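Local coordinates for protein glucosamine--fructose-6-phosphate aminotransferase [isomerizing] (Francisella tularensis subsp. tularensis, PDB 3TBF) that probably catalyses the isomerising half of glucosamine-6-phosphate synthesis, in which fructose-6-phosphate receives ammonia derived from glutamine, at residues V99-Q110 / Q127-V138; L50-C58 / F177-K185. All blocks are in the same frame, centred on the assembly; numbering follows the deposited sequence.

In the fold
Interactions 1 and 2 both lie in the first of the chain's two SIS domains, with centres about 12 Å apart. Interaction 1 pairs two neighbouring parallel strands of the five-stranded sheet. It is mostly backbone hydrogen bonding, buried along the strands and more open at the Val-99 and Asn-128 end. Interaction 2 is a buried side-chain contact in which helix 165-184 packs on helix 47-52 and the start of strand 56-61. Its chemistry is aromatic and aliphatic, with one lysine gripping backbone oxygens at its edge. The two meet because strand 56-61 runs beside strand 103-109, and Leu-104 packs against Leu-50. Along the chain, interaction 1 is nested inside the loop that interaction 2 closes.

Interaction 1: residues V99-Q110 / Q127-V138; sequences VVDGSLFVSISQ and QNYVGSMCICNV
Phe-105 and Tyr-129 meet as a T-shaped pair, the Phe-105 edge toward the Tyr-129 face. Their centroids are 5.5 Å apart and their planes stand at 82°. Val-99 covers the opposite face of Tyr-129: its CG1 lies 3.7 Å from the ring centroid, almost straight above it. Phe-105 CB also sits over the ring, on the Phe-105 side. The tyrosine is thus held between two CH-pi contacts. Phe-105 reaches it with CG anti to its backbone N (chi1 -176°).

Beyond this pair the strands run parallel and the packing is regular. Phe-105 N donates to Gly-131 O, and Met-133 N to Phe-105 O at 2.8 Å. Ser-107 N then bonds Met-133 O. Ile-135 N meets Ser-107 O at 2.8 Å in a nearly straight bond (179°), and Ser-109 N closes on Ile-135 O. Val-106 and the selenomethionine Met-133 lie side by side; CE of Met-133 touches both methyls of Val-106, at 4.0 Å from CG1. On the other face, a water bonds Ser-107 OG at 2.8 Å and gives a weak bond to Met-133 O.

The other end is open to solvent at Asp-101 and Asn-128. Asn-128 ND2 is modelled 2.5 Å from Asp-101 OD1, too short to be trusted in detail. Nearby, a type II turn from Val-100 to Ser-103 leads into the strand.

Strands 103-109 and 129-136 are joined through helix 115-124 in a right-handed beta-alpha-beta crossover of the SIS domain's Rossmann-like sheet. Phe-105 and Tyr-129 both touch Ser-124 of that helix, while Ser-107 and Cys-134 touch Leu-143 of helix 142-146. On the opposite face Val-106 packs on Ile-57 of strand 56-61, which continues the sheet beyond strand 103-109.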
loop_
_atom_site.group_PDB
_atom_site.type_symbol
_atom_site.label_atom_id
_atom_site.label_comp_id
_atom_site.label_asym_id
_atom_site.label_seq_id
_atom_site.Cartn_x
_atom_site.Cartn_y
_atom_site.Cartn_z
ATOM N N VAL A 99 -7.708 18.578 -1.193
ATOM C CA VAL A 99 -8.631 18.209 -0.159
ATOM C C VAL A 99 -10.043 18.365 -0.670
ATOM O O VAL A 99 -10.488 19.471 -0.916
ATOM C CB VAL A 99 -8.440 19.120 1.034
ATOM C CG1 VAL A 99 -9.511 18.803 2.124
ATOM C CG2 VAL A 99 -7.039 18.968 1.556
ATOM N N VAL A 100 -10.740 17.256 -0.848
ATOM C CA VAL A 100 -12.162 17.276 -1.234
ATOM C C VAL A 100 -13.004 18.219 -0.313
ATOM O O VAL A 100 -12.773 18.300 0.904
ATOM C CB VAL A 100 -12.733 15.823 -1.128
ATOM C CG1 VAL A 100 -14.207 15.811 -1.362
ATOM C CG2 VAL A 100 -11.970 14.838 -2.122
ATOM N N ASP A 101 -13.973 18.938 -0.871
ATOM C CA ASP A 101 -14.901 19.689 0.004
ATOM C C ASP A 101 -15.583 18.732 0.997
ATOM O O ASP A 101 -15.943 17.609 0.660
ATOM C CB ASP A 101 -16.001 20.432 -0.787
ATOM C CG ASP A 101 -15.633 21.909 -1.145
ATOM O OD1 ASP A 101 -14.741 22.550 -0.515
ATOM O OD2 ASP A 101 -16.282 22.448 -2.080
ATOM N N GLY A 102 -15.763 19.203 2.222
ATOM C CA GLY A 102 -16.456 18.414 3.236
ATOM C C GLY A 102 -15.653 17.244 3.795
ATOM O O GLY A 102 -16.219 16.266 4.285
ATOM N N SER A 103 -14.330 17.381 3.734
ATOM C CA SER A 103 -13.423 16.352 4.174
ATOM C C SER A 103 -13.182 16.430 5.667
ATOM O O SER A 103 -12.867 17.502 6.176
ATOM C CB SER A 103 -12.091 16.505 3.470
ATOM O OG SER A 103 -11.973 15.518 2.499
ATOM N N LEU A 104 -13.290 15.298 6.349
ATOM C CA LEU A 104 -12.971 15.220 7.767
ATOM C C LEU A 104 -11.604 14.600 7.886
ATOM O O LEU A 104 -11.338 13.576 7.271
ATOM C CB LEU A 104 -13.998 14.341 8.488
ATOM C CG LEU A 104 -13.813 14.127 9.976
ATOM C CD1 LEU A 104 -14.062 15.464 10.692
ATOM C CD2 LEU A 104 -14.696 12.991 10.478
ATOM N N PHE A 105 -10.726 15.258 8.616
ATOM C CA PHE A 105 -9.388 14.776 8.879
ATOM C C PHE A 105 -9.429 13.901 10.143
ATOM O O PHE A 105 -9.774 14.347 11.218
ATOM C CB PHE A 105 -8.424 15.963 9.055
ATOM C CG PHE A 105 -6.998 15.559 9.246
ATOM C CD1 PHE A 105 -6.528 15.167 10.497
ATOM C CD2 PHE A 105 -6.129 15.521 8.189
ATOM C CE1 PHE A 105 -5.195 14.763 10.673
ATOM C CE2 PHE A 105 -4.787 15.151 8.371
ATOM C CZ PHE A 105 -4.342 14.745 9.612
ATOM N N VAL A 106 -9.149 12.618 9.986
ATOM C CA VAL A 106 -9.158 11.670 11.078
ATOM C C VAL A 106 -7.739 11.176 11.254
ATOM O O VAL A 106 -7.135 10.660 10.303
ATOM C CB VAL A 106 -10.019 10.492 10.764
ATOM C CG1 VAL A 106 -9.890 9.391 11.879
ATOM C CG2 VAL A 106 -11.436 10.929 10.589
ATOM N N SER A 107 -7.174 11.383 12.442
ATOM C CA SER A 107 -5.897 10.792 12.767
ATOM C C SER A 107 -6.051 9.639 13.784
ATOM O O SER A 107 -7.022 9.541 14.538
ATOM C CB SER A 107 -4.959 11.852 13.290
ATOM O OG SER A 107 -5.447 12.442 14.450
ATOM N N ILE A 108 -5.156 8.678 13.700
ATOM C CA ILE A 108 -5.202 7.572 14.617
ATOM C C ILE A 108 -3.846 7.478 15.275
ATOM O O ILE A 108 -2.847 7.435 14.588
ATOM C CB ILE A 108 -5.479 6.266 13.885
ATOM C CG1 ILE A 108 -6.757 6.373 13.017
ATOM C CG2 ILE A 108 -5.641 5.137 14.906
ATOM C CD1 ILE A 108 -7.004 5.174 12.129
ATOM N N SER A 109 -3.820 7.461 16.602
ATOM C CA SER A 109 -2.565 7.372 17.322
ATOM C C SER A 109 -2.736 6.860 18.734
ATOM O O SER A 109 -3.583 7.343 19.477
ATOM C CB SER A 109 -1.940 8.721 17.422
ATOM O OG SER A 109 -0.679 8.613 18.024
ATOM N N GLN A 110 -1.899 5.916 19.128
ATOM C CA GLN A 110 -1.923 5.439 20.504
ATOM C C GLN A 110 -1.477 6.565 21.452
ATOM O O GLN A 110 -2.195 6.942 22.333
ATOM C CB GLN A 110 -1.025 4.215 20.687
ATOM C CG GLN A 110 -1.196 3.520 22.057
ATOM C CD GLN A 110 -0.610 4.313 23.214
ATOM O OE1 GLN A 110 0.542 4.778 23.152
ATOM N NE2 GLN A 110 -1.398 4.485 24.287
ATOM N N GLN A 127 -5.949 23.900 5.483
ATOM C CA GLN A 127 -6.513 23.361 4.251
ATOM C C GLN A 127 -8.021 23.332 4.363
ATOM O O GLN A 127 -8.606 23.676 5.383
ATOM C CB GLN A 127 -5.914 21.978 3.940
ATOM C CG GLN A 127 -4.418 22.048 3.566
ATOM C CD GLN A 127 -3.774 20.690 3.237
ATOM O OE1 GLN A 127 -3.167 20.516 2.163
ATOM N NE2 GLN A 127 -3.873 19.747 4.161
ATOM N N ASN A 128 -8.650 22.892 3.301
ATOM C CA ASN A 128 -10.087 22.888 3.199
ATOM C C ASN A 128 -10.840 21.811 4.007
ATOM O O ASN A 128 -11.878 21.348 3.566
ATOM C CB ASN A 128 -10.411 22.699 1.715
ATOM C CG ASN A 128 -11.803 23.139 1.358
ATOM O OD1 ASN A 128 -12.409 23.979 2.063
ATOM N ND2 ASN A 128 -12.331 22.588 0.251
ATOM N N TYR A 129 -10.362 21.386 5.159
ATOM C CA TYR A 129 -11.123 20.337 5.870
ATOM C C TYR A 129 -12.220 20.984 6.702
ATOM O O TYR A 129 -12.061 22.124 7.144
ATOM C CB TYR A 129 -10.234 19.523 6.808
ATOM C CG TYR A 129 -9.206 18.678 6.115
ATOM C CD1 TYR A 129 -9.533 17.433 5.633
ATOM C CD2 TYR A 129 -7.906 19.114 5.960
ATOM C CE1 TYR A 129 -8.600 16.620 5.013
ATOM C CE2 TYR A 129 -6.965 18.328 5.332
ATOM C CZ TYR A 129 -7.319 17.068 4.867
ATOM O OH TYR A 129 -6.386 16.275 4.241
ATOM N N VAL A 130 -13.312 20.263 6.932
ATOM C CA VAL A 130 -14.392 20.768 7.769
ATOM C C VAL A 130 -14.014 20.694 9.251
ATOM O O VAL A 130 -14.559 21.411 10.089
ATOM C CB VAL A 130 -15.723 20.003 7.523
ATOM C CG1 VAL A 130 -16.170 20.163 6.082
ATOM C CG2 VAL A 130 -15.603 18.523 7.859
ATOM N N GLY A 131 -13.085 19.803 9.566
ATOM C CA GLY A 131 -12.630 19.628 10.947
ATOM C C GLY A 131 -11.752 18.406 11.140
ATOM O O GLY A 131 -11.377 17.751 10.172
ATOM N N SER A 132 -11.421 18.109 12.388
ATOM C CA SER A 132 -10.537 16.989 12.714
ATOM C C SER A 132 -11.061 16.140 13.877
ATOM O O SER A 132 -11.762 16.627 14.778
ATOM C CB SER A 132 -9.138 17.496 13.058
ATOM O OG SER A 132 -9.210 18.500 14.056
HETATM N N MSE A 133 -10.702 14.862 13.843
HETATM C CA MSE A 133 -11.048 13.935 14.898
HETATM C C MSE A 133 -9.856 13.067 15.155
HETATM O O MSE A 133 -9.247 12.599 14.241
HETATM C CB MSE A 133 -12.221 13.054 14.502
HETATM C CG MSE A 133 -12.519 11.972 15.554
HETATM SE SE MSE A 133 -14.106 10.946 15.140
HETATM C CE MSE A 133 -13.322 9.633 13.842
ATOM N N CYS A 134 -9.549 12.830 16.408
ATOM C CA CYS A 134 -8.486 11.938 16.772
ATOM C C CYS A 134 -9.022 10.668 17.369
ATOM O O CYS A 134 -9.856 10.710 18.258
ATOM C CB CYS A 134 -7.592 12.571 17.838
ATOM S SG CYS A 134 -6.210 11.415 18.144
ATOM N N ILE A 135 -8.529 9.532 16.907
ATOM C CA ILE A 135 -8.747 8.272 17.626
ATOM C C ILE A 135 -7.495 7.996 18.439
ATOM O O ILE A 135 -6.479 7.572 17.889
ATOM C CB ILE A 135 -8.971 7.117 16.692
ATOM C CG1 ILE A 135 -10.105 7.467 15.757
ATOM C CG2 ILE A 135 -9.188 5.794 17.437
ATOM C CD1 ILE A 135 -11.078 6.532 15.719
ATOM N N CYS A 136 -7.548 8.274 19.747
ATOM C CA CYS A 136 -6.294 8.274 20.546
ATOM C C CYS A 136 -6.503 7.550 21.848
ATOM O O CYS A 136 -7.623 7.376 22.262
ATOM C CB CYS A 136 -5.740 9.708 20.751
ATOM S SG CYS A 136 -4.190 9.888 21.866
ATOM N N ASN A 137 -5.407 7.116 22.458
ATOM C CA ASN A 137 -5.426 6.390 23.730
ATOM C C ASN A 137 -5.007 7.211 24.976
ATOM O O ASN A 137 -5.311 6.830 26.103
ATOM C CB ASN A 137 -4.546 5.148 23.669
ATOM C CG ASN A 137 -4.903 4.147 24.765
ATOM O OD1 ASN A 137 -6.060 3.789 24.910
ATOM N ND2 ASN A 137 -3.916 3.699 25.519
ATOM N N VAL A 138 -4.314 8.315 24.760
ATOM C CA VAL A 138 -3.784 9.148 25.843
ATOM C C VAL A 138 -4.509 10.474 25.830
ATOM O O VAL A 138 -4.242 11.311 24.969
ATOM C CB VAL A 138 -2.289 9.404 25.666
ATOM C CG1 VAL A 138 -1.774 10.472 26.731
ATOM C CG2 VAL A 138 -1.530 8.078 25.713
HETATM O O HOH W 1 -7.154 14.651 14.088
#

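Interaction 2: residues L50-C58 / F177-K185; sequences LFEKTKHIC and FTLVIAKLK
Helix 165-184 of the SIS domain packs here on helix 47-52 and on the strand that follows it, with Phe-51 as a knob among Phe-177, Val-180, Ile-181 and Leu-184. Ile-181 CD1 lies over one face of the Phe-51 ring, 3.5 Å from its centroid. Leu-184 CD2 comes in at the edge of the same ring, near its plane, and is 3.6 Å from Phe-51 CB. Phe-177 turns its edge toward the Phe-51 face in an offset edge-to-face pair, planes at 62°. Phe-177 CE1 comes within 3.7 Å of Phe-51 CE1. A chi1 of 171° swings the Phe-177 ring from its helix toward segment 50-58, where its CE2 also meets Ile-57 CD1 at 3.9 Å.

The contact belongs to the alpha-beta-alpha sandwich of the domain. Phe-51 and Phe-177 both reach Met-133 of strand 129-136. Both rings thus pack on the sheet face that carries Met-133.

Beyond the aromatic cluster the chemistry is polar. Lys-185, the first residue beyond the helix, bends its chain at chi2 and chi4. Its NZ donates to Thr-54 O at 2.9 Å and to Glu-52 O at 3.0 Å. The second bond comes from above the carbonyl plane. Thr-54 OG1 in turn donates to Leu-50 O at 2.8 Å, tying this turn back to helix 47-52.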
loop_
_atom_site.group_PDB
_atom_site.type_symbol
_atom_site.label_atom_id
_atom_site.label_comp_id
_atom_site.label_asym_id
_atom_site.label_seq_id
_atom_site.Cartn_x
_atom_site.Cartn_y
_atom_site.Cartn_z
ATOM N N LEU A 50 -20.280 18.522 12.966
ATOM C CA LEU A 50 -19.104 18.199 12.183
ATOM C C LEU A 50 -19.330 16.958 11.289
ATOM O O LEU A 50 -18.854 16.876 10.154
ATOM C CB LEU A 50 -17.996 17.939 13.172
ATOM C CG LEU A 50 -16.565 18.130 12.745
ATOM C CD1 LEU A 50 -16.028 19.438 13.365
ATOM C CD2 LEU A 50 -15.775 16.927 13.225
ATOM N N PHE A 51 -20.083 15.999 11.795
ATOM C CA PHE A 51 -20.388 14.810 11.034
ATOM C C PHE A 51 -21.467 15.071 9.973
ATOM O O PHE A 51 -21.517 14.380 8.953
ATOM C CB PHE A 51 -20.863 13.684 11.953
ATOM C CG PHE A 51 -19.807 13.130 12.895
ATOM C CD1 PHE A 51 -18.448 13.258 12.639
ATOM C CD2 PHE A 51 -20.200 12.414 14.030
ATOM C CE1 PHE A 51 -17.507 12.712 13.498
ATOM C CE2 PHE A 51 -19.250 11.864 14.891
ATOM C CZ PHE A 51 -17.905 12.007 14.612
ATOM N N GLU A 52 -22.355 16.033 10.224
ATOM C CA GLU A 52 -23.401 16.380 9.262
ATOM C C GLU A 52 -22.759 17.032 8.063
ATOM O O GLU A 52 -23.226 16.864 6.964
ATOM C CB GLU A 52 -24.417 17.334 9.865
ATOM C CG GLU A 52 -25.160 16.740 11.041
ATOM C CD GLU A 52 -26.317 17.616 11.577
ATOM O OE1 GLU A 52 -26.167 18.874 11.657
ATOM O OE2 GLU A 52 -27.363 17.024 11.945
ATOM N N LYS A 53 -21.679 17.763 8.279
ATOM C CA LYS A 53 -20.924 18.393 7.183
ATOM C C LYS A 53 -19.938 17.471 6.444
ATOM O O LYS A 53 -19.423 17.842 5.413
ATOM C CB LYS A 53 -20.085 19.541 7.727
ATOM C CG LYS A 53 -20.828 20.664 8.416
ATOM C CD LYS A 53 -19.786 21.606 9.066
ATOM C CE LYS A 53 -20.424 22.849 9.752
ATOM N NZ LYS A 53 -19.395 23.776 10.364
ATOM N N THR A 54 -19.648 16.300 6.987
ATOM C CA THR A 54 -18.623 15.430 6.461
ATOM C C THR A 54 -19.124 14.747 5.247
ATOM O O THR A 54 -20.215 14.187 5.278
ATOM C CB THR A 54 -18.243 14.366 7.466
ATOM O OG1 THR A 54 -17.600 15.001 8.563
ATOM C CG2 THR A 54 -17.336 13.276 6.855
ATOM N N LYS A 55 -18.343 14.827 4.167
ATOM C CA LYS A 55 -18.673 14.147 2.911
ATOM C C LYS A 55 -17.561 13.211 2.458
ATOM O O LYS A 55 -17.708 12.393 1.535
ATOM C CB LYS A 55 -18.954 15.142 1.802
ATOM C CG LYS A 55 -19.466 16.474 2.273
ATOM C CD LYS A 55 -20.789 16.866 1.610
ATOM C CE LYS A 55 -21.942 16.172 2.325
ATOM N NZ LYS A 55 -22.225 16.735 3.702
ATOM N N HIS A 56 -16.440 13.344 3.106
ATOM C CA HIS A 56 -15.333 12.526 2.800
ATOM C C HIS A 56 -14.520 12.402 4.052
ATOM O O HIS A 56 -14.374 13.322 4.799
ATOM C CB HIS A 56 -14.509 13.192 1.698
ATOM C CG HIS A 56 -13.331 12.386 1.270
ATOM N ND1 HIS A 56 -12.117 12.454 1.914
ATOM C CD2 HIS A 56 -13.170 11.507 0.246
ATOM C CE1 HIS A 56 -11.266 11.631 1.327
ATOM N NE2 HIS A 56 -11.879 11.043 0.312
ATOM N N ILE A 57 -13.975 11.237 4.260
ATOM C CA ILE A 57 -13.177 10.980 5.433
ATOM C C ILE A 57 -11.763 10.661 5.021
ATOM O O ILE A 57 -11.558 9.746 4.252
ATOM C CB ILE A 57 -13.731 9.802 6.203
ATOM C CG1 ILE A 57 -15.059 10.169 6.797
ATOM C CG2 ILE A 57 -12.776 9.399 7.290
ATOM C CD1 ILE A 57 -15.765 8.997 7.253
ATOM N N CYS A 58 -10.812 11.396 5.618
ATOM C CA CYS A 58 -9.389 11.327 5.295
ATOM C C CYS A 58 -8.644 10.798 6.497
ATOM O O CYS A 58 -8.456 11.517 7.485
ATOM C CB CYS A 58 -8.860 12.744 4.955
ATOM S SG CYS A 58 -7.684 12.852 3.581
ATOM N N PHE A 177 -17.495 4.454 15.398
ATOM C CA PHE A 177 -17.545 5.604 14.503
ATOM C C PHE A 177 -18.290 5.305 13.181
ATOM O O PHE A 177 -19.125 6.088 12.744
ATOM C CB PHE A 177 -16.102 6.085 14.220
ATOM C CG PHE A 177 -16.004 7.119 13.149
ATOM C CD1 PHE A 177 -16.515 8.365 13.354
ATOM C CD2 PHE A 177 -15.389 6.843 11.953
ATOM C CE1 PHE A 177 -16.436 9.340 12.376
ATOM C CE2 PHE A 177 -15.306 7.812 10.969
ATOM C CZ PHE A 177 -15.828 9.070 11.198
ATOM N N THR A 178 -18.011 4.172 12.554
ATOM C CA THR A 178 -18.750 3.809 11.350
ATOM C C THR A 178 -20.227 3.815 11.625
ATOM O O THR A 178 -20.970 4.379 10.833
ATOM C CB THR A 178 -18.353 2.440 10.817
ATOM O OG1 THR A 178 -17.014 2.509 10.358
ATOM C CG2 THR A 178 -19.188 2.025 9.667
ATOM N N LEU A 179 -20.667 3.217 12.738
ATOM C CA LEU A 179 -22.115 3.125 12.994
ATOM C C LEU A 179 -22.726 4.486 13.393
ATOM O O LEU A 179 -23.841 4.832 12.983
ATOM C CB LEU A 179 -22.433 2.046 14.015
ATOM C CG LEU A 179 -21.960 0.630 13.647
ATOM C CD1 LEU A 179 -22.154 -0.375 14.817
ATOM C CD2 LEU A 179 -22.669 0.083 12.456
ATOM N N VAL A 180 -22.011 5.282 14.149
ATOM C CA VAL A 180 -22.454 6.633 14.418
ATOM C C VAL A 180 -22.684 7.463 13.163
ATOM O O VAL A 180 -23.680 8.109 13.024
ATOM C CB VAL A 180 -21.432 7.378 15.292
ATOM C CG1 VAL A 180 -21.732 8.924 15.299
ATOM C CG2 VAL A 180 -21.411 6.756 16.761
ATOM N N ILE A 181 -21.752 7.397 12.224
ATOM C CA ILE A 181 -21.864 8.108 10.954
ATOM C C ILE A 181 -22.979 7.521 10.133
ATOM O O ILE A 181 -23.752 8.243 9.528
ATOM C CB ILE A 181 -20.532 8.040 10.143
ATOM C CG1 ILE A 181 -19.451 8.744 10.921
ATOM C CG2 ILE A 181 -20.653 8.755 8.772
ATOM C CD1 ILE A 181 -19.831 10.214 11.324
ATOM N N ALA A 182 -23.058 6.208 10.116
ATOM C CA ALA A 182 -24.065 5.537 9.336
ATOM C C ALA A 182 -25.436 6.004 9.745
ATOM O O ALA A 182 -26.300 6.227 8.897
ATOM C CB ALA A 182 -23.980 4.034 9.488
ATOM N N LYS A 183 -25.650 6.119 11.042
ATOM C CA LYS A 183 -26.957 6.475 11.565
ATOM C C LYS A 183 -27.311 7.920 11.264
ATOM O O LYS A 183 -28.417 8.244 10.867
ATOM C CB LYS A 183 -26.940 6.296 13.068
ATOM C CG LYS A 183 -28.177 6.753 13.793
ATOM C CD LYS A 183 -28.165 6.075 15.114
ATOM C CE LYS A 183 -29.118 6.695 16.126
ATOM N NZ LYS A 183 -30.443 6.037 16.087
ATOM N N LEU A 184 -26.348 8.790 11.464
ATOM C CA LEU A 184 -26.545 10.213 11.232
ATOM C C LEU A 184 -26.851 10.527 9.759
ATOM O O LEU A 184 -27.514 11.510 9.457
ATOM C CB LEU A 184 -25.266 10.929 11.621
ATOM C CG LEU A 184 -25.385 12.186 12.438
ATOM C CD1 LEU A 184 -26.502 12.089 13.496
ATOM C CD2 LEU A 184 -24.046 12.434 13.108
ATOM N N LYS A 185 -26.329 9.710 8.850
ATOM C CA LYS A 185 -26.493 9.961 7.441
ATOM C C LYS A 185 -27.506 9.014 6.878
ATOM O O LYS A 185 -27.607 8.868 5.687
ATOM C CB LYS A 185 -25.164 9.782 6.693
ATOM C CG LYS A 185 -24.088 10.728 7.161
ATOM C CD LYS A 185 -23.525 11.547 6.073
ATOM C CE LYS A 185 -22.662 12.668 6.653
ATOM N NZ LYS A 185 -23.004 14.004 6.095
#